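Local coordinates for protein squalene synthase HpnC (Alicyclobacillus acidocaldarius subsp. acidocaldarius, PDB 4HD1) that probably acts as a transferase that makes squalene or a related isoprenoid, as squalene and phytoene synthases do, at residues A[226-231]-A[244-249]; A[134-139]-A[164-169]; A[139-144]-A[148-153]; A[123-128]-A[217-222]. All blocks are in the same frame, centred on the assembly; numbering follows the deposited sequence.

The contacts join helices of one all-helical chain: interactions 2 and 3 use helix 152-172, on which L230 and W125 also pack, and interactions 1 and 4 share helix 207-227. Interaction 2, whose centre lies about 5 Å from that of the chain, touches both interaction 1 (G249 CA to L165 CD1, 3.6 Å) and interaction 4 (V167 CG2 to W125 CH2, 3.8 Å). Interactions 2 and 3 share V139, and interaction 3 meets interaction 1 where L144 CD2 lies 4.0 Å from L230 CD2. Interactions 3 and 4 do not touch, their centres being about 22 Å apart. Segment 164-169 leads into an aspartate-rich sequence that, as in relatives, probably belongs to the active site.

Interaction 1: residues A[226-231]-A[244-249]; sequences EGRRLE and LYRLGG
R246 meets E231 with the edge of its guanidinium and R228 with a face, and these two approaches define the contact. The carboxylate of E231 lies almost in the guanidinium plane and is gripped side-on: NH2 of R246 donates to OE1 of E231 at 2.8 Å, and NE of R246 to OE2 of E231, also at 2.8 Å. Both bonds are nearly straight (165° and 167° at the hydrogen) and both use syn lone pairs, the geometry of a bidentate salt bridge. R246 reaches this position because its chain, otherwise extended, bends at chi3 (62°), turning NE and NH2 toward the acid. On the face, the guanidinium of R228 stacks flat, with the two group centres 3.7 Å apart. The aliphatic part of R228 joins in, its CG lying 3.4 Å from NE of R246. The closest charged nitrogens, NH1 of R228 and NH1 of R246, are 3.5 Å apart; the neighbouring carboxylate probably offsets their like charge, and E250 adds a long, weak ion pair to NH1 of R246. A leucine in place of R246 would probably leave E231 without its two-pronged mate and R228 without the flat surface it stacks on. L230, beside these residues in sequence, packs against helix 152-172. The contact joins the connection after helix 207-227, where a 3-10 segment starts at 229, to the middle of helix 236-257, a side-chain bridge between successive helices of the all-helical fold of squalene and phytoene synthases.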
loop_
_atom_site.group_PDB
_atom_site.type_symbol
_atom_site.label_atom_id
_atom_site.label_comp_id
_atom_site.label_asym_id
_atom_site.label_seq_id
_atom_site.Cartn_x
_atom_site.Cartn_y
_atom_site.Cartn_z
ATOM N N GLU A 226 5.207 -6.762 -15.869
ATOM C CA GLU A 226 5.747 -7.912 -15.146
ATOM C C GLU A 226 4.734 -8.471 -14.128
ATOM O O GLU A 226 4.592 -9.687 -13.987
ATOM C CB GLU A 226 7.063 -7.538 -14.459
ATOM C CG GLU A 226 7.893 -8.730 -14.006
ATOM C CD GLU A 226 9.026 -8.359 -13.053
ATOM O OE1 GLU A 226 9.297 -7.148 -12.840
ATOM O OE2 GLU A 226 9.656 -9.295 -12.508
ATOM N N GLY A 227 4.024 -7.586 -13.436
ATOM C CA GLY A 227 3.060 -8.005 -12.408
ATOM C C GLY A 227 1.894 -8.815 -12.943
ATOM O O GLY A 227 1.452 -9.788 -12.317
ATOM N N ARG A 228 1.415 -8.397 -14.111
ATOM C CA ARG A 228 0.351 -9.047 -14.879
ATOM C C ARG A 228 0.368 -10.576 -14.828
ATOM O O ARG A 228 -0.681 -11.211 -14.827
ATOM C CB ARG A 228 0.500 -8.617 -16.333
ATOM C CG ARG A 228 -0.789 -8.409 -17.087
ATOM C CD ARG A 228 -0.457 -8.267 -18.554
ATOM N NE ARG A 228 -1.513 -7.616 -19.319
ATOM C CZ ARG A 228 -2.641 -8.207 -19.710
ATOM N NH1 ARG A 228 -3.529 -7.519 -20.415
ATOM N NH2 ARG A 228 -2.893 -9.474 -19.392
ATOM N N ARG A 229 1.562 -11.161 -14.801
ATOM C CA ARG A 229 1.713 -12.617 -14.816
ATOM C C ARG A 229 1.015 -13.302 -13.634
ATOM O O ARG A 229 0.543 -14.429 -13.761
ATOM C CB ARG A 229 3.200 -13.003 -14.891
ATOM C CG ARG A 229 3.488 -14.501 -14.959
ATOM C CD ARG A 229 3.015 -15.136 -16.258
ATOM N NE ARG A 229 3.030 -16.596 -16.164
ATOM C CZ ARG A 229 2.270 -17.409 -16.892
ATOM N NH1 ARG A 229 1.419 -16.907 -17.781
ATOM N NH2 ARG A 229 2.351 -18.727 -16.724
ATOM N N LEU A 230 0.940 -12.608 -12.501
ATOM C CA LEU A 230 0.278 -13.125 -11.297
ATOM C C LEU A 230 -1.204 -13.474 -11.549
ATOM O O LEU A 230 -1.752 -14.434 -10.974
ATOM C CB LEU A 230 0.428 -12.125 -10.141
ATOM C CG LEU A 230 -0.100 -12.516 -8.757
ATOM C CD1 LEU A 230 0.486 -13.843 -8.282
ATOM C CD2 LEU A 230 0.129 -11.414 -7.721
ATOM N N GLU A 231 -1.840 -12.711 -12.433
ATOM C CA GLU A 231 -3.234 -12.966 -12.801
ATOM C C GLU A 231 -3.491 -14.382 -13.334
ATOM O O GLU A 231 -4.621 -14.857 -13.276
ATOM C CB GLU A 231 -3.735 -11.910 -13.791
ATOM C CG GLU A 231 -3.830 -10.524 -13.168
ATOM C CD GLU A 231 -3.890 -9.399 -14.187
ATOM O OE1 GLU A 231 -4.309 -9.633 -15.348
ATOM O OE2 GLU A 231 -3.518 -8.261 -13.815
ATOM N N LEU A 244 -8.031 -5.476 -11.989
ATOM C CA LEU A 244 -8.653 -4.199 -11.773
ATOM C C LEU A 244 -7.735 -3.188 -11.066
ATOM O O LEU A 244 -7.727 -2.011 -11.430
ATOM C CB LEU A 244 -9.945 -4.410 -11.018
ATOM C CG LEU A 244 -10.615 -3.139 -10.525
ATOM C CD1 LEU A 244 -11.100 -2.294 -11.702
ATOM C CD2 LEU A 244 -11.786 -3.509 -9.624
ATOM N N TYR A 245 -6.954 -3.623 -10.079
ATOM C CA TYR A 245 -5.906 -2.745 -9.544
ATOM C C TYR A 245 -4.975 -2.305 -10.677
ATOM O O TYR A 245 -4.643 -1.120 -10.785
ATOM C CB TYR A 245 -5.089 -3.430 -8.444
ATOM C CG TYR A 245 -5.865 -3.871 -7.213
ATOM C CD1 TYR A 245 -7.034 -3.213 -6.809
ATOM C CD2 TYR A 245 -5.399 -4.933 -6.427
ATOM C CE1 TYR A 245 -7.727 -3.619 -5.673
ATOM C CE2 TYR A 245 -6.081 -5.346 -5.291
ATOM C CZ TYR A 245 -7.240 -4.684 -4.917
ATOM O OH TYR A 245 -7.915 -5.096 -3.790
ATOM N N ARG A 246 -4.572 -3.260 -11.524
ATOM C CA ARG A 246 -3.690 -2.977 -12.656
ATOM C C ARG A 246 -4.311 -1.950 -13.599
ATOM O O ARG A 246 -3.651 -0.988 -13.990
ATOM C CB ARG A 246 -3.307 -4.255 -13.420
ATOM C CG ARG A 246 -2.685 -3.980 -14.787
ATOM C CD ARG A 246 -2.096 -5.208 -15.479
ATOM N NE ARG A 246 -3.063 -6.271 -15.775
ATOM C CZ ARG A 246 -3.893 -6.297 -16.819
ATOM N NH1 ARG A 246 -3.927 -5.302 -17.698
ATOM N NH2 ARG A 246 -4.710 -7.331 -16.978
ATOM N N LEU A 247 -5.582 -2.148 -13.945
ATOM C CA LEU A 247 -6.270 -1.247 -14.868
ATOM C C LEU A 247 -6.295 0.170 -14.315
ATOM O O LEU A 247 -5.994 1.122 -15.036
ATOM C CB LEU A 247 -7.688 -1.740 -15.183
ATOM C CG LEU A 247 -7.771 -3.026 -16.013
ATOM C CD1 LEU A 247 -9.207 -3.542 -16.085
ATOM C CD2 LEU A 247 -7.159 -2.867 -17.412
ATOM N N GLY A 248 -6.620 0.292 -13.028
ATOM C CA GLY A 248 -6.649 1.583 -12.340
ATOM C C GLY A 248 -5.302 2.278 -12.389
ATOM O O GLY A 248 -5.215 3.471 -12.709
ATOM N N GLY A 249 -4.250 1.520 -12.086
ATOM C CA GLY A 249 -2.884 2.028 -12.134
ATOM C C GLY A 249 -2.456 2.431 -13.528
ATOM O O GLY A 249 -1.819 3.465 -13.708
#

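Interaction 2: residues A[134-139]-A[164-169]; sequences YSADPV and ALQVAN
S135 and Q166 make the polar part of this contact. NE2 of Q166 donates to OG of S135 at 2.8 Å, and the hydroxyl oxygen lies close to the amide plane. OG of S135 is as near OE1 of Q166 (2.8 Å) as NE2, in keeping with the bend of the bond, 139° at the hydrogen. S135 OG is also hydrogen-bonded to Y131 O, one turn earlier in its helix, so the hydroxyl links that backbone to the glutamine; NE2 of Q166 has a further, weak bond to H170. The contact falls at the break where helix 125-135 ends and helix 137-146 begins, and helix 152-172, which passes alongside, is followed in the chain by an aspartate-rich sequence that probably corresponds to the conserved motif of squalene and phytoene synthases. Apolar packing comes from A136, in the break itself, whose CB lies 3.9 Å from CB of Q166. The same CB of A136 makes a van der Waals contact with the amide oxygen, OE1 of Q166, at 3.4 Å. Q166 reaches S135 with CG anti to its backbone N (chi1 -173°) and the chain extended beyond. An alanine in place of Q166 is likely to leave OG of S135 without its donor from helix 152-172, and A136 CB without the amide that packs on it. Nearby, D137 OD1 is hydrogen-bonded to T163 OG1.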
loop_
_atom_site.group_PDB
_atom_site.type_symbol
_atom_site.label_atom_id
_atom_site.label_comp_id
_atom_site.label_asym_id
_atom_site.label_seq_id
_atom_site.Cartn_x
_atom_site.Cartn_y
_atom_site.Cartn_z
ATOM N N TYR A 134 8.135 -1.356 1.860
ATOM C CA TYR A 134 7.561 -1.247 3.203
ATOM C C TYR A 134 6.153 -0.684 3.168
ATOM O O TYR A 134 5.301 -1.102 3.945
ATOM C CB TYR A 134 8.461 -0.408 4.131
ATOM C CG TYR A 134 9.807 -1.056 4.363
ATOM C CD1 TYR A 134 10.019 -1.902 5.454
ATOM C CD2 TYR A 134 10.860 -0.857 3.467
ATOM C CE1 TYR A 134 11.246 -2.521 5.652
ATOM C CE2 TYR A 134 12.087 -1.469 3.657
ATOM C CZ TYR A 134 12.276 -2.295 4.748
ATOM O OH TYR A 134 13.496 -2.894 4.931
ATOM N N SER A 135 5.912 0.256 2.261
ATOM C CA SER A 135 4.629 0.945 2.199
ATOM C C SER A 135 3.609 0.260 1.298
ATOM O O SER A 135 2.414 0.362 1.547
ATOM C CB SER A 135 4.823 2.390 1.743
ATOM O OG SER A 135 5.607 2.444 0.566
ATOM N N ALA A 136 4.068 -0.430 0.257
ATOM C CA ALA A 136 3.155 -0.939 -0.771
ATOM C C ALA A 136 3.136 -2.452 -0.845
ATOM O O ALA A 136 2.072 -3.063 -0.700
ATOM C CB ALA A 136 3.493 -0.342 -2.131
ATOM N N ASP A 137 4.310 -3.048 -1.067
ATOM C CA ASP A 137 4.456 -4.512 -1.180
ATOM C C ASP A 137 3.759 -5.336 -0.081
ATOM O O ASP A 137 3.163 -6.367 -0.389
ATOM C CB ASP A 137 5.932 -4.924 -1.226
ATOM C CG ASP A 137 6.666 -4.393 -2.449
ATOM O OD1 ASP A 137 6.051 -3.672 -3.278
ATOM O OD2 ASP A 137 7.877 -4.710 -2.572
ATOM N N PRO A 138 3.843 -4.909 1.203
ATOM C CA PRO A 138 3.282 -5.826 2.201
ATOM C C PRO A 138 1.771 -6.078 2.069
ATOM O O PRO A 138 1.316 -7.168 2.409
ATOM C CB PRO A 138 3.635 -5.154 3.531
ATOM C CG PRO A 138 4.856 -4.347 3.222
ATOM C CD PRO A 138 4.585 -3.806 1.845
ATOM N N VAL A 139 1.013 -5.107 1.553
ATOM C CA VAL A 139 -0.434 -5.274 1.351
ATOM C C VAL A 139 -0.710 -6.434 0.393
ATOM O O VAL A 139 -1.504 -7.347 0.702
ATOM C CB VAL A 139 -1.095 -3.991 0.806
ATOM C CG1 VAL A 139 -2.607 -4.164 0.748
ATOM C CG2 VAL A 139 -0.740 -2.786 1.678
ATOM N N ALA A 164 4.387 -0.662 -8.637
ATOM C CA ALA A 164 3.922 0.090 -9.798
ATOM C C ALA A 164 2.810 1.045 -9.387
ATOM O O ALA A 164 2.802 2.209 -9.781
ATOM C CB ALA A 164 3.438 -0.848 -10.898
ATOM N N LEU A 165 1.887 0.542 -8.571
ATOM C CA LEU A 165 0.723 1.305 -8.149
ATOM C C LEU A 165 1.104 2.511 -7.283
ATOM O O LEU A 165 0.590 3.624 -7.489
ATOM C CB LEU A 165 -0.252 0.382 -7.414
ATOM C CG LEU A 165 -1.748 0.697 -7.358
ATOM C CD1 LEU A 165 -2.309 1.238 -8.664
ATOM C CD2 LEU A 165 -2.482 -0.569 -6.953
ATOM N N GLN A 166 2.015 2.300 -6.334
ATOM C CA GLN A 166 2.476 3.391 -5.498
ATOM C C GLN A 166 3.208 4.459 -6.311
ATOM O O GLN A 166 3.014 5.657 -6.080
ATOM C CB GLN A 166 3.346 2.907 -4.340
ATOM C CG GLN A 166 3.679 4.055 -3.394
ATOM C CD GLN A 166 4.195 3.620 -2.044
ATOM O OE1 GLN A 166 3.514 2.918 -1.308
ATOM N NE2 GLN A 166 5.397 4.072 -1.695
ATOM N N VAL A 167 4.037 4.041 -7.263
ATOM C CA VAL A 167 4.728 5.019 -8.103
ATOM C C VAL A 167 3.722 5.830 -8.923
ATOM O O VAL A 167 3.753 7.057 -8.898
ATOM C CB VAL A 167 5.820 4.390 -8.989
ATOM C CG1 VAL A 167 6.378 5.422 -9.957
ATOM C CG2 VAL A 167 6.943 3.833 -8.126
ATOM N N ALA A 168 2.814 5.146 -9.615
ATOM C CA ALA A 168 1.748 5.819 -10.369
ATOM C C ALA A 168 1.040 6.877 -9.521
ATOM O O ALA A 168 0.829 8.007 -9.978
ATOM C CB ALA A 168 0.740 4.808 -10.911
ATOM N N ASN A 169 0.689 6.505 -8.290
ATOM C CA ASN A 169 0.051 7.423 -7.347
ATOM C C ASN A 169 0.939 8.582 -6.905
ATOM O O ASN A 169 0.469 9.715 -6.828
ATOM C CB ASN A 169 -0.498 6.671 -6.139
ATOM C CG ASN A 169 -1.800 5.981 -6.445
ATOM O OD1 ASN A 169 -2.806 6.632 -6.713
ATOM N ND2 ASN A 169 -1.786 4.659 -6.432
#

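Interaction 3: residues A[139-144]-A[148-153]; sequences VGRLVL and GCLDDE
A Schellman motif ends helix 137-146, and L144 and C149 form its characteristic pair. N of C149 donates to O of L144 at 2.8 Å, the six-to-one backbone bond of the motif, with 161° at the hydrogen. G148 supplies the turn: its positive phi (69°) is a conformation that glycine adopts readily. The hydrophobic contact that commonly accompanies this motif is present too, CD2 of L144 lying 3.8 Å from CB of C149, while CB of L144 is 4.2 Å from CB of L150. L150 then folds back alongside the helix, placing CD2 3.5 Å from O of R141 and CD1 4.1 Å from CB of R141; with CG anti to its backbone N, its branch reaches R141, a turn back in the helix from L144. The guanidinium of R141 is engaged elsewhere, in a salt bridge to D159 of helix 152-172. D151 is the N-cap of that helix, so the link between the two helices is five residues long, 147-151. Backbone bonding and aliphatic packing thus work together here: the buried C149 has its N-H satisfied by the carbonyl of L144 in the preceding helix, and L144 and L150 pack against each other and C149 beside this bond, without any charged pairing between the two segments.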
loop_
_atom_site.group_PDB
_atom_site.type_symbol
_atom_site.label_atom_id
_atom_site.label_comp_id
_atom_site.label_asym_id
_atom_site.label_seq_id
_atom_site.Cartn_x
_atom_site.Cartn_y
_atom_site.Cartn_z
ATOM N N VAL A 139 1.013 -5.107 1.553
ATOM C CA VAL A 139 -0.434 -5.274 1.351
ATOM C C VAL A 139 -0.710 -6.434 0.393
ATOM O O VAL A 139 -1.504 -7.347 0.702
ATOM C CB VAL A 139 -1.095 -3.991 0.806
ATOM C CG1 VAL A 139 -2.607 -4.164 0.748
ATOM C CG2 VAL A 139 -0.740 -2.786 1.678
ATOM N N GLY A 140 -0.043 -6.388 -0.766
ATOM C CA GLY A 140 -0.132 -7.427 -1.782
ATOM C C GLY A 140 0.187 -8.800 -1.234
ATOM O O GLY A 140 -0.526 -9.764 -1.512
ATOM N N ARG A 141 1.247 -8.887 -0.436
ATOM C CA ARG A 141 1.653 -10.154 0.179
ATOM C C ARG A 141 0.593 -10.743 1.127
ATOM O O ARG A 141 0.334 -11.957 1.104
ATOM C CB ARG A 141 3.007 -9.996 0.873
ATOM C CG ARG A 141 4.128 -9.740 -0.124
ATOM C CD ARG A 141 5.494 -9.577 0.519
ATOM N NE ARG A 141 6.519 -9.604 -0.521
ATOM C CZ ARG A 141 7.782 -9.982 -0.341
ATOM N NH1 ARG A 141 8.212 -10.358 0.858
ATOM N NH2 ARG A 141 8.620 -9.982 -1.368
ATOM N N LEU A 142 -0.021 -9.878 1.937
ATOM C CA LEU A 142 -1.106 -10.279 2.834
ATOM C C LEU A 142 -2.362 -10.706 2.068
ATOM O O LEU A 142 -3.031 -11.664 2.462
ATOM C CB LEU A 142 -1.432 -9.163 3.837
ATOM C CG LEU A 142 -0.315 -8.800 4.826
ATOM C CD1 LEU A 142 -0.651 -7.547 5.616
ATOM C CD2 LEU A 142 0.022 -9.963 5.756
ATOM N N VAL A 143 -2.670 -10.000 0.981
ATOM C CA VAL A 143 -3.783 -10.371 0.107
ATOM C C VAL A 143 -3.579 -11.776 -0.486
ATOM O O VAL A 143 -4.503 -12.600 -0.467
ATOM C CB VAL A 143 -4.038 -9.299 -0.989
ATOM C CG1 VAL A 143 -4.919 -9.844 -2.113
ATOM C CG2 VAL A 143 -4.666 -8.050 -0.368
ATOM N N LEU A 144 -2.371 -12.056 -0.983
ATOM C CA LEU A 144 -2.037 -13.404 -1.460
ATOM C C LEU A 144 -2.219 -14.409 -0.332
ATOM O O LEU A 144 -2.776 -15.491 -0.539
ATOM C CB LEU A 144 -0.599 -13.477 -1.989
ATOM C CG LEU A 144 -0.268 -12.770 -3.304
ATOM C CD1 LEU A 144 1.230 -12.857 -3.572
ATOM C CD2 LEU A 144 -1.067 -13.372 -4.456
ATOM N N GLY A 148 -4.529 -17.941 0.066
ATOM C CA GLY A 148 -3.685 -19.145 0.005
ATOM C C GLY A 148 -2.712 -19.172 -1.170
ATOM O O GLY A 148 -2.439 -20.236 -1.741
ATOM N N CYS A 149 -2.182 -18.006 -1.529
ATOM C CA CYS A 149 -1.309 -17.884 -2.693
ATOM C C CYS A 149 0.064 -17.303 -2.380
ATOM O O CYS A 149 0.753 -16.831 -3.282
ATOM C CB CYS A 149 -1.985 -17.032 -3.771
ATOM S SG CYS A 149 -3.444 -17.810 -4.488
ATOM N N LEU A 150 0.473 -17.340 -1.115
ATOM C CA LEU A 150 1.721 -16.678 -0.727
ATOM C C LEU A 150 2.966 -17.581 -0.753
ATOM O O LEU A 150 3.230 -18.342 0.182
ATOM C CB LEU A 150 1.578 -15.951 0.619
ATOM C CG LEU A 150 2.761 -15.068 1.043
ATOM C CD1 LEU A 150 3.140 -14.029 -0.008
ATOM C CD2 LEU A 150 2.465 -14.403 2.383
ATOM N N ASP A 151 3.713 -17.483 -1.848
ATOM C CA ASP A 151 5.036 -18.083 -1.972
ATOM C C ASP A 151 5.936 -17.037 -2.618
ATOM O O ASP A 151 5.445 -15.988 -3.060
ATOM C CB ASP A 151 4.984 -19.359 -2.815
ATOM C CG ASP A 151 4.360 -19.133 -4.178
ATOM O OD1 ASP A 151 4.893 -18.333 -4.976
ATOM O OD2 ASP A 151 3.328 -19.761 -4.458
ATOM N N ASP A 152 7.235 -17.323 -2.693
ATOM C CA ASP A 152 8.219 -16.340 -3.157
ATOM C C ASP A 152 8.007 -15.890 -4.595
ATOM O O ASP A 152 8.202 -14.713 -4.913
ATOM C CB ASP A 152 9.645 -16.865 -2.978
ATOM C CG ASP A 152 10.025 -17.055 -1.515
ATOM O OD1 ASP A 152 9.210 -16.733 -0.623
ATOM O OD2 ASP A 152 11.146 -17.535 -1.257
ATOM N N GLU A 153 7.603 -16.818 -5.459
ATOM C CA GLU A 153 7.408 -16.489 -6.864
ATOM C C GLU A 153 6.251 -15.500 -7.057
ATOM O O GLU A 153 6.408 -14.455 -7.705
ATOM C CB GLU A 153 7.202 -17.757 -7.701
ATOM C CG GLU A 153 7.091 -17.498 -9.195
ATOM C CD GLU A 153 8.348 -16.882 -9.804
ATOM O OE1 GLU A 153 9.379 -16.755 -9.103
ATOM O OE2 GLU A 153 8.309 -16.520 -10.996
#

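Interaction 4: residues A[123-128]-A[217-222]; sequences DTWEDL and VDRAQA
A cation-pi stack between W125 and R219 joins the first turn of helix 125-135 to the side of helix 207-227. That first turn opens with a capping box, in which T124 is the N-cap: D127 N makes a weak bond to T124 OG1, and T124 N a weak one to D127 OD2. W125 follows directly, and with CG anti to its backbone N the indole projects toward R219. The arginine chain, extended from CG to NE, slides over one indole face in the direction opposite to the tryptophan side chain. Its CD carries the CH-pi part, 3.4 Å from the centroid of the six-membered ring of W125 and only 11° from the normal. Farther along, CZ of R219 is 4.2 Å from the centroid of the five-membered ring of W125, 27° off the normal. Guanidinium and ring are nearly parallel, their planes 13° apart, and CZ of R219 comes within 3.8 Å of CG of W125. V167 of helix 152-172 also packs on W125. NH1 of R219 has salt bridges with D189 and E216. The same arginine therefore offers a flat face to the indole and NH1 to two acids, and this division is likely to fix the rotation of the guanidinium, while the carboxylates probably balance the charge that the pi system also attracts in this surface contact.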
loop_
_atom_site.group_PDB
_atom_site.type_symbol
_atom_site.label_atom_id
_atom_site.label_comp_id
_atom_site.label_asym_id
_atom_site.label_seq_id
_atom_site.Cartn_x
_atom_site.Cartn_y
_atom_site.Cartn_z
ATOM N N ASP A 123 16.895 10.321 -2.915
ATOM C CA ASP A 123 18.087 10.510 -3.735
ATOM C C ASP A 123 18.027 9.757 -5.068
ATOM O O ASP A 123 18.242 10.349 -6.130
ATOM C CB ASP A 123 19.326 10.086 -2.946
ATOM C CG ASP A 123 20.558 10.856 -3.343
ATOM O OD1 ASP A 123 21.098 10.603 -4.442
ATOM O OD2 ASP A 123 20.988 11.710 -2.540
ATOM N N THR A 124 17.743 8.455 -5.005
ATOM C CA THR A 124 17.752 7.603 -6.200
ATOM C C THR A 124 16.473 6.789 -6.353
ATOM O O THR A 124 15.662 6.693 -5.426
ATOM C CB THR A 124 18.973 6.642 -6.238
ATOM O OG1 THR A 124 18.880 5.678 -5.178
ATOM C CG2 THR A 124 20.293 7.410 -6.124
ATOM N N TRP A 125 16.306 6.205 -7.535
ATOM C CA TRP A 125 15.218 5.274 -7.808
ATOM C C TRP A 125 15.240 4.105 -6.861
ATOM O O TRP A 125 14.187 3.647 -6.419
ATOM C CB TRP A 125 15.270 4.792 -9.255
ATOM C CG TRP A 125 14.378 3.601 -9.514
ATOM C CD1 TRP A 125 14.764 2.282 -9.735
ATOM C CD2 TRP A 125 12.910 3.578 -9.550
ATOM N NE1 TRP A 125 13.672 1.476 -9.917
ATOM C CE2 TRP A 125 12.529 2.187 -9.820
ATOM C CE3 TRP A 125 11.911 4.535 -9.406
ATOM C CZ2 TRP A 125 11.203 1.796 -9.932
ATOM C CZ3 TRP A 125 10.577 4.129 -9.523
ATOM C CH2 TRP A 125 10.234 2.792 -9.779
ATOM N N GLU A 126 16.440 3.622 -6.538
ATOM C CA GLU A 126 16.618 2.510 -5.598
ATOM C C GLU A 126 16.075 2.835 -4.207
ATOM O O GLU A 126 15.507 1.967 -3.544
ATOM C CB GLU A 126 18.089 2.089 -5.503
ATOM C CG GLU A 126 18.590 1.263 -6.679
ATOM C CD GLU A 126 18.774 2.075 -7.956
ATOM O OE1 GLU A 126 19.271 3.223 -7.888
ATOM O OE2 GLU A 126 18.425 1.555 -9.037
ATOM N N ASP A 127 16.251 4.086 -3.781
ATOM C CA ASP A 127 15.725 4.559 -2.500
ATOM C C ASP A 127 14.202 4.574 -2.491
ATOM O O ASP A 127 13.585 4.135 -1.519
ATOM C CB ASP A 127 16.274 5.948 -2.157
ATOM C CG ASP A 127 17.784 5.955 -1.976
ATOM O OD1 ASP A 127 18.371 4.883 -1.715
ATOM O OD2 ASP A 127 18.390 7.039 -2.094
ATOM N N LEU A 128 13.600 5.070 -3.572
ATOM C CA LEU A 128 12.146 5.072 -3.696
ATOM C C LEU A 128 11.596 3.643 -3.759
ATOM O O LEU A 128 10.658 3.298 -3.032
ATOM C CB LEU A 128 11.694 5.887 -4.907
ATOM C CG LEU A 128 10.177 6.016 -5.093
ATOM C CD1 LEU A 128 9.518 6.594 -3.849
ATOM C CD2 LEU A 128 9.832 6.844 -6.324
ATOM N N VAL A 217 7.039 6.965 -15.183
ATOM C CA VAL A 217 5.868 6.362 -15.809
ATOM C C VAL A 217 6.243 5.063 -16.533
ATOM O O VAL A 217 5.582 4.039 -16.343
ATOM C CB VAL A 217 5.165 7.361 -16.759
ATOM C CG1 VAL A 217 4.083 6.671 -17.586
ATOM C CG2 VAL A 217 4.575 8.516 -15.961
ATOM N N ASP A 218 7.312 5.107 -17.329
ATOM C CA ASP A 218 7.823 3.930 -18.040
ATOM C C ASP A 218 8.223 2.807 -17.086
ATOM O O ASP A 218 7.918 1.641 -17.340
ATOM C CB ASP A 218 9.031 4.292 -18.919
ATOM C CG ASP A 218 8.681 5.241 -20.062
ATOM O OD1 ASP A 218 7.503 5.635 -20.207
ATOM O OD2 ASP A 218 9.609 5.595 -20.824
ATOM N N ARG A 219 8.913 3.163 -16.001
ATOM C CA ARG A 219 9.343 2.194 -14.991
ATOM C C ARG A 219 8.146 1.469 -14.380
ATOM O O ARG A 219 8.176 0.244 -14.193
ATOM C CB ARG A 219 10.130 2.887 -13.880
ATOM C CG ARG A 219 11.556 3.264 -14.238
ATOM C CD ARG A 219 12.303 3.656 -12.976
ATOM N NE ARG A 219 13.728 3.900 -13.198
ATOM C CZ ARG A 219 14.330 5.069 -13.003
ATOM N NH1 ARG A 219 13.642 6.119 -12.576
ATOM N NH2 ARG A 219 15.630 5.188 -13.231
ATOM N N ALA A 220 7.100 2.242 -14.084
ATOM C CA ALA A 220 5.876 1.730 -13.471
ATOM C C ALA A 220 5.086 0.869 -14.456
ATOM O O ALA A 220 4.547 -0.177 -14.081
ATOM C CB ALA A 220 5.020 2.873 -12.928
ATOM N N GLN A 221 5.037 1.302 -15.714
ATOM C CA GLN A 221 4.397 0.515 -16.765
ATOM C C GLN A 221 5.077 -0.850 -16.931
ATOM O O GLN A 221 4.401 -1.868 -17.071
ATOM C CB GLN A 221 4.366 1.293 -18.086
ATOM C CG GLN A 221 3.526 0.644 -19.180
ATOM C CD GLN A 221 2.058 0.509 -18.803
ATOM O OE1 GLN A 221 1.344 1.510 -18.640
ATOM N NE2 GLN A 221 1.597 -0.733 -18.669
ATOM N N ALA A 222 6.408 -0.864 -16.888
ATOM C CA ALA A 222 7.181 -2.105 -16.973
ATOM C C ALA A 222 6.892 -3.009 -15.779
ATOM O O ALA A 222 6.823 -4.235 -15.921
ATOM C CB ALA A 222 8.672 -1.807 -17.071
#